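Local coordinates for protein lectin 2 (Agrocybe aegerita, PDB 4TQJ) that probably binds glycans ending in non-reducing terminal N-acetylglucosamine, as a fungal lectin built on a beta-propeller fold, at residues V22-D27 and G72-F77; I354-K359 and T394-A399. The protein carries 1 engineered substitution. One frame throughout, in Å; residues are numbered along the deposited sequence.

Both contacts lie between neighbouring blades of a beta-propeller, about 13 Å apart between centres, and they meet in one blade. Strand 20-25 of contact 1 and strand 395-399 of contact 2 are antiparallel neighbours in that sheet, joined by two probable backbone hydrogen bonds, Phe24 N to Val395 O (2.6 Å) and Val22 O to Trp397 N (2.8 Å). Along the chain contact 1 closes before contact 2 opens. The shared blade combines three strands from the N-terminal part of the chain (20-44) with the last strand, 395-399, and this pairing is the Velcro closure of the propeller ring. Contact 1 packs it against the blade that follows, 60-101, and contact 2 against the one before it, 339-379.

Contact 1: residues V22-D27 and G72-F77; sequences VGFGLD and GDIVGF
Val22 and Ile74 mark the closest approach of the two backbones, with 9.3 Å between their CA atoms, and no hydrogen bond passes from 22-27 to 72-77, leaving the junction to buried apolar side chains. Ile74 supplies both of its branches. Its methyl CG2 meets the far end of the Phe24 ring, lying 3.6 Å from Phe24 CE1 and 3.9 Å from Phe24 CZ. The methyl is at the ring edge, near the ring plane, and does not lie over a face. With Ile74 CG1 beside the backbone N (chi1 -51°), CG2 is set anti to that N, and the CG1 branch is left to carry CD1 to the looser contact with Val22, at 4.5 Å from Val22 CG1. Strand 20-25 is next to 395-399 at one end of its sheet and 73-77 is next to 60-64 at one end of its own; the two sheets are adjacent propeller blades. Ile63 on strand 60-64 touches both Val22 and Ile74, filling in beside the pair. Phe47, in a loop of the intervening chain, touches Phe24 and Ile74 alike, and Arg61 of strand 60-64 also packs on Phe24.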
loop_
_atom_site.group_PDB
_atom_site.type_symbol
_atom_site.label_atom_id
_atom_site.label_comp_id
_atom_site.label_asym_id
_atom_site.label_seq_id
_atom_site.Cartn_x
_atom_site.Cartn_y
_atom_site.Cartn_z
ATOM N N VAL A 22 12.959 -5.074 -1.991
ATOM C CA VAL A 22 12.941 -5.871 -3.212
ATOM C C VAL A 22 14.349 -6.399 -3.435
ATOM O O VAL A 22 15.302 -5.624 -3.565
ATOM C CB VAL A 22 12.429 -5.066 -4.417
ATOM C CG1 VAL A 22 12.609 -5.843 -5.719
ATOM C CG2 VAL A 22 10.967 -4.674 -4.206
ATOM N N GLY A 23 14.483 -7.719 -3.423
ATOM C CA GLY A 23 15.772 -8.341 -3.607
ATOM C C GLY A 23 15.831 -9.158 -4.881
ATOM O O GLY A 23 14.958 -9.997 -5.130
ATOM N N PHE A 24 16.842 -8.908 -5.706
ATOM C CA PHE A 24 17.138 -9.816 -6.801
ATOM C C PHE A 24 18.136 -10.834 -6.273
ATOM O O PHE A 24 19.341 -10.626 -6.342
ATOM C CB PHE A 24 17.697 -9.066 -8.003
ATOM C CG PHE A 24 16.706 -8.131 -8.633
ATOM C CD1 PHE A 24 15.905 -8.555 -9.690
ATOM C CD2 PHE A 24 16.545 -6.847 -8.142
ATOM C CE1 PHE A 24 14.978 -7.694 -10.270
ATOM C CE2 PHE A 24 15.627 -5.981 -8.707
ATOM C CZ PHE A 24 14.839 -6.401 -9.771
ATOM N N GLY A 25 17.616 -11.914 -5.701
ATOM C CA GLY A 25 18.449 -12.910 -5.055
ATOM C C GLY A 25 19.026 -13.875 -6.073
ATOM O O GLY A 25 18.854 -13.692 -7.283
ATOM N N LEU A 26 19.706 -14.909 -5.587
ATOM C CA LEU A 26 20.357 -15.874 -6.468
ATOM C C LEU A 26 19.350 -16.704 -7.267
ATOM O O LEU A 26 19.628 -17.106 -8.391
ATOM C CB LEU A 26 21.249 -16.805 -5.651
ATOM C CG LEU A 26 22.389 -16.116 -4.908
ATOM C CD1 LEU A 26 23.088 -17.104 -3.949
ATOM C CD2 LEU A 26 23.371 -15.475 -5.904
ATOM N N ASP A 27 18.181 -16.954 -6.683
ATOM C CA ASP A 27 17.217 -17.863 -7.296
ATOM C C ASP A 27 15.978 -17.143 -7.817
ATOM O O ASP A 27 15.007 -17.778 -8.250
ATOM C CB ASP A 27 16.807 -18.966 -6.314
ATOM C CG ASP A 27 18.002 -19.754 -5.764
ATOM O OD1 ASP A 27 18.998 -19.969 -6.486
ATOM O OD2 ASP A 27 17.928 -20.175 -4.598
ATOM N N GLY A 72 4.327 -1.198 -8.541
ATOM C CA GLY A 72 5.657 -1.361 -9.092
ATOM C C GLY A 72 5.929 -2.713 -9.719
ATOM O O GLY A 72 5.680 -3.757 -9.123
ATOM N N ASP A 73 6.464 -2.677 -10.932
ATOM C CA ASP A 73 6.756 -3.863 -11.706
ATOM C C ASP A 73 8.246 -4.111 -11.697
ATOM O O ASP A 73 9.028 -3.175 -11.498
ATOM C CB ASP A 73 6.313 -3.646 -13.148
ATOM C CG ASP A 73 4.892 -3.149 -13.239
ATOM O OD1 ASP A 73 4.004 -3.831 -12.695
ATOM O OD2 ASP A 73 4.674 -2.071 -13.834
ATOM N N ILE A 74 8.630 -5.364 -11.926
ATOM C CA ILE A 74 10.030 -5.735 -12.048
ATOM C C ILE A 74 10.499 -5.450 -13.454
ATOM O O ILE A 74 9.870 -5.878 -14.419
ATOM C CB ILE A 74 10.239 -7.230 -11.801
ATOM C CG1 ILE A 74 9.575 -7.654 -10.492
ATOM C CG2 ILE A 74 11.720 -7.564 -11.802
ATOM C CD1 ILE A 74 10.138 -6.987 -9.293
ATOM N N VAL A 75 11.610 -4.726 -13.576
ATOM C CA VAL A 75 12.155 -4.406 -14.883
ATOM C C VAL A 75 13.621 -4.817 -14.956
ATOM O O VAL A 75 14.418 -4.465 -14.083
ATOM C CB VAL A 75 12.046 -2.907 -15.190
ATOM C CG1 VAL A 75 12.513 -2.636 -16.604
ATOM C CG2 VAL A 75 10.620 -2.397 -14.967
ATOM N N GLY A 76 13.965 -5.579 -15.988
ATOM C CA GLY A 76 15.323 -6.030 -16.187
ATOM C C GLY A 76 15.833 -5.632 -17.553
ATOM O O GLY A 76 15.150 -5.842 -18.561
ATOM N N PHE A 77 17.023 -5.039 -17.589
ATOM C CA PHE A 77 17.682 -4.723 -18.852
ATOM C C PHE A 77 18.622 -5.878 -19.149
ATOM O O PHE A 77 19.743 -5.911 -18.648
ATOM C CB PHE A 77 18.454 -3.394 -18.760
ATOM C CG PHE A 77 17.568 -2.189 -18.600
ATOM C CD1 PHE A 77 17.285 -1.369 -19.687
ATOM C CD2 PHE A 77 17.006 -1.877 -17.369
ATOM C CE1 PHE A 77 16.469 -0.255 -19.548
ATOM C CE2 PHE A 77 16.177 -0.769 -17.220
ATOM C CZ PHE A 77 15.907 0.040 -18.319
#

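Contact 2: residues I354-K359 and T394-A399; sequences IGFGEK and TVCWMA
A buried apolar contact, with a sulfur-aromatic component, joins Phe356 and Ile354 to Cys396 and Met398 where two propeller blades face each other. Strands 354-356 and 395-399 run nearly antiparallel, at 165°, but their axes come no closer than 10.6 Å; they belong to separate sheets and share no hydrogen bond. The Phe356 ring bridges much of the gap. Its CE2 corner reaches Cys396, 4.0 Å from CB and 4.1 Å from SG of that residue. The sulfur lies 5.3 Å from the ring centroid and 80° off the normal, hence at the edge of the ring. The first two torsions of Met398, both near -58°, bring SD toward 354-356. There the sulfur stands 4.4 Å from Phe356 CZ, in an oblique approach, and 4.5 Å from Ile354 CG2. Within the same strand as the ring, Ile354 CD1 lies in the plane of Phe356, at its edge. Strand 339-343 runs beside 352-356 in the same blade, where Phe341 packs on Ile354, Phe356 and Met398; from the closing blade, Ile21 of strand 20-25, the neighbour of 395-399, touches Phe356 and Met398.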
loop_
_atom_site.group_PDB
_atom_site.type_symbol
_atom_site.label_atom_id
_atom_site.label_comp_id
_atom_site.label_asym_id
_atom_site.label_seq_id
_atom_site.Cartn_x
_atom_site.Cartn_y
_atom_site.Cartn_z
ATOM N N ILE A 354 17.661 1.011 8.184
ATOM C CA ILE A 354 17.640 -0.442 8.115
ATOM C C ILE A 354 18.948 -0.923 7.505
ATOM O O ILE A 354 19.471 -0.322 6.565
ATOM C CB ILE A 354 16.432 -0.980 7.313
ATOM C CG1 ILE A 354 16.495 -2.513 7.201
ATOM C CG2 ILE A 354 16.402 -0.371 5.925
ATOM C CD1 ILE A 354 15.235 -3.148 6.596
ATOM N N GLY A 355 19.488 -1.996 8.064
ATOM C CA GLY A 355 20.770 -2.510 7.618
ATOM C C GLY A 355 20.720 -4.009 7.442
ATOM O O GLY A 355 20.309 -4.718 8.358
ATOM N N PHE A 356 21.115 -4.485 6.262
ATOM C CA PHE A 356 21.217 -5.914 6.003
ATOM C C PHE A 356 22.615 -6.354 6.426
ATOM O O PHE A 356 23.580 -6.138 5.697
ATOM C CB PHE A 356 21.003 -6.229 4.517
ATOM C CG PHE A 356 19.639 -5.813 3.977
ATOM C CD1 PHE A 356 18.648 -5.333 4.816
ATOM C CD2 PHE A 356 19.369 -5.898 2.621
ATOM C CE1 PHE A 356 17.399 -4.950 4.305
ATOM C CE2 PHE A 356 18.137 -5.508 2.107
ATOM C CZ PHE A 356 17.152 -5.031 2.955
ATOM N N GLY A 357 22.717 -6.954 7.607
ATOM C CA GLY A 357 24.007 -7.272 8.207
ATOM C C GLY A 357 24.593 -8.623 7.832
ATOM O O GLY A 357 24.242 -9.205 6.810
ATOM N N GLU A 358 25.512 -9.114 8.658
ATOM C CA GLU A 358 26.187 -10.376 8.378
ATOM C C GLU A 358 25.198 -11.538 8.420
ATOM O O GLU A 358 25.157 -12.353 7.506
ATOM C CB GLU A 358 27.330 -10.622 9.378
ATOM C CG GLU A 358 28.235 -11.783 9.006
ATOM C CD GLU A 358 29.178 -11.471 7.857
ATOM O OE1 GLU A 358 29.082 -10.382 7.259
ATOM O OE2 GLU A 358 30.032 -12.318 7.547
ATOM N N LYS A 359 24.400 -11.590 9.480
ATOM C CA LYS A 359 23.482 -12.703 9.712
ATOM C C LYS A 359 22.066 -12.226 10.040
ATOM O O LYS A 359 21.134 -13.032 10.129
ATOM C CB LYS A 359 23.993 -13.566 10.870
ATOM C CG LYS A 359 25.506 -13.773 10.877
ATOM C CD LYS A 359 26.028 -14.333 9.548
ATOM C CE LYS A 359 25.953 -15.846 9.494
ATOM N NZ LYS A 359 26.705 -16.489 10.621
ATOM N N THR A 394 23.914 -10.406 -6.283
ATOM C CA THR A 394 22.541 -10.025 -5.962
ATOM C C THR A 394 22.410 -8.509 -5.991
ATOM O O THR A 394 23.403 -7.802 -5.886
ATOM C CB THR A 394 22.121 -10.514 -4.569
ATOM O OG1 THR A 394 22.996 -9.955 -3.574
ATOM C CG2 THR A 394 22.156 -12.051 -4.500
ATOM N N VAL A 395 21.180 -8.027 -6.153
ATOM C CA VAL A 395 20.861 -6.611 -6.044
ATOM C C VAL A 395 19.714 -6.485 -5.053
ATOM O O VAL A 395 18.760 -7.263 -5.103
ATOM C CB VAL A 395 20.385 -6.039 -7.394
ATOM C CG1 VAL A 395 20.165 -4.522 -7.289
ATOM C CG2 VAL A 395 21.360 -6.372 -8.486
ATOM N N CYS A 396 19.811 -5.536 -4.132
ATOM C CA CYS A 396 18.692 -5.240 -3.239
ATOM C C CYS A 396 18.372 -3.771 -3.258
ATOM O O CYS A 396 19.269 -2.924 -3.250
ATOM C CB CYS A 396 19.025 -5.599 -1.799
ATOM S SG CYS A 396 19.086 -7.316 -1.484
ATOM N N TRP A 397 17.085 -3.469 -3.249
ATOM C CA TRP A 397 16.628 -2.100 -3.225
ATOM C C TRP A 397 15.513 -1.975 -2.191
ATOM O O TRP A 397 14.803 -2.948 -1.900
ATOM C CB TRP A 397 16.017 -1.719 -4.574
ATOM C CG TRP A 397 16.881 -1.824 -5.812
ATOM C CD1 TRP A 397 16.633 -2.598 -6.916
ATOM C CD2 TRP A 397 18.075 -1.084 -6.107
ATOM N NE1 TRP A 397 17.602 -2.396 -7.866
ATOM C CE2 TRP A 397 18.500 -1.473 -7.396
ATOM C CE3 TRP A 397 18.829 -0.134 -5.404
ATOM C CZ2 TRP A 397 19.645 -0.952 -7.991
ATOM C CZ3 TRP A 397 19.967 0.380 -5.994
ATOM C CH2 TRP A 397 20.366 -0.031 -7.274
ATOM N N MET A 398 15.342 -0.777 -1.652
ATOM C CA MET A 398 14.076 -0.417 -1.031
ATOM C C MET A 398 13.218 0.222 -2.126
ATOM O O MET A 398 13.746 0.903 -3.002
ATOM C CB MET A 398 14.282 0.558 0.132
ATOM C CG MET A 398 15.206 0.033 1.234
ATOM S SD MET A 398 14.656 -1.520 1.988
ATOM C CE MET A 398 13.029 -1.083 2.599
ATOM N N ALA A 399 11.907 -0.018 -2.084
ATOM C CA ALA A 399 10.972 0.573 -3.042
ATOM C C ALA A 399 9.556 0.554 -2.476
ATOM O O ALA A 399 9.240 -0.274 -1.638
ATOM C CB ALA A 399 11.013 -0.179 -4.364
#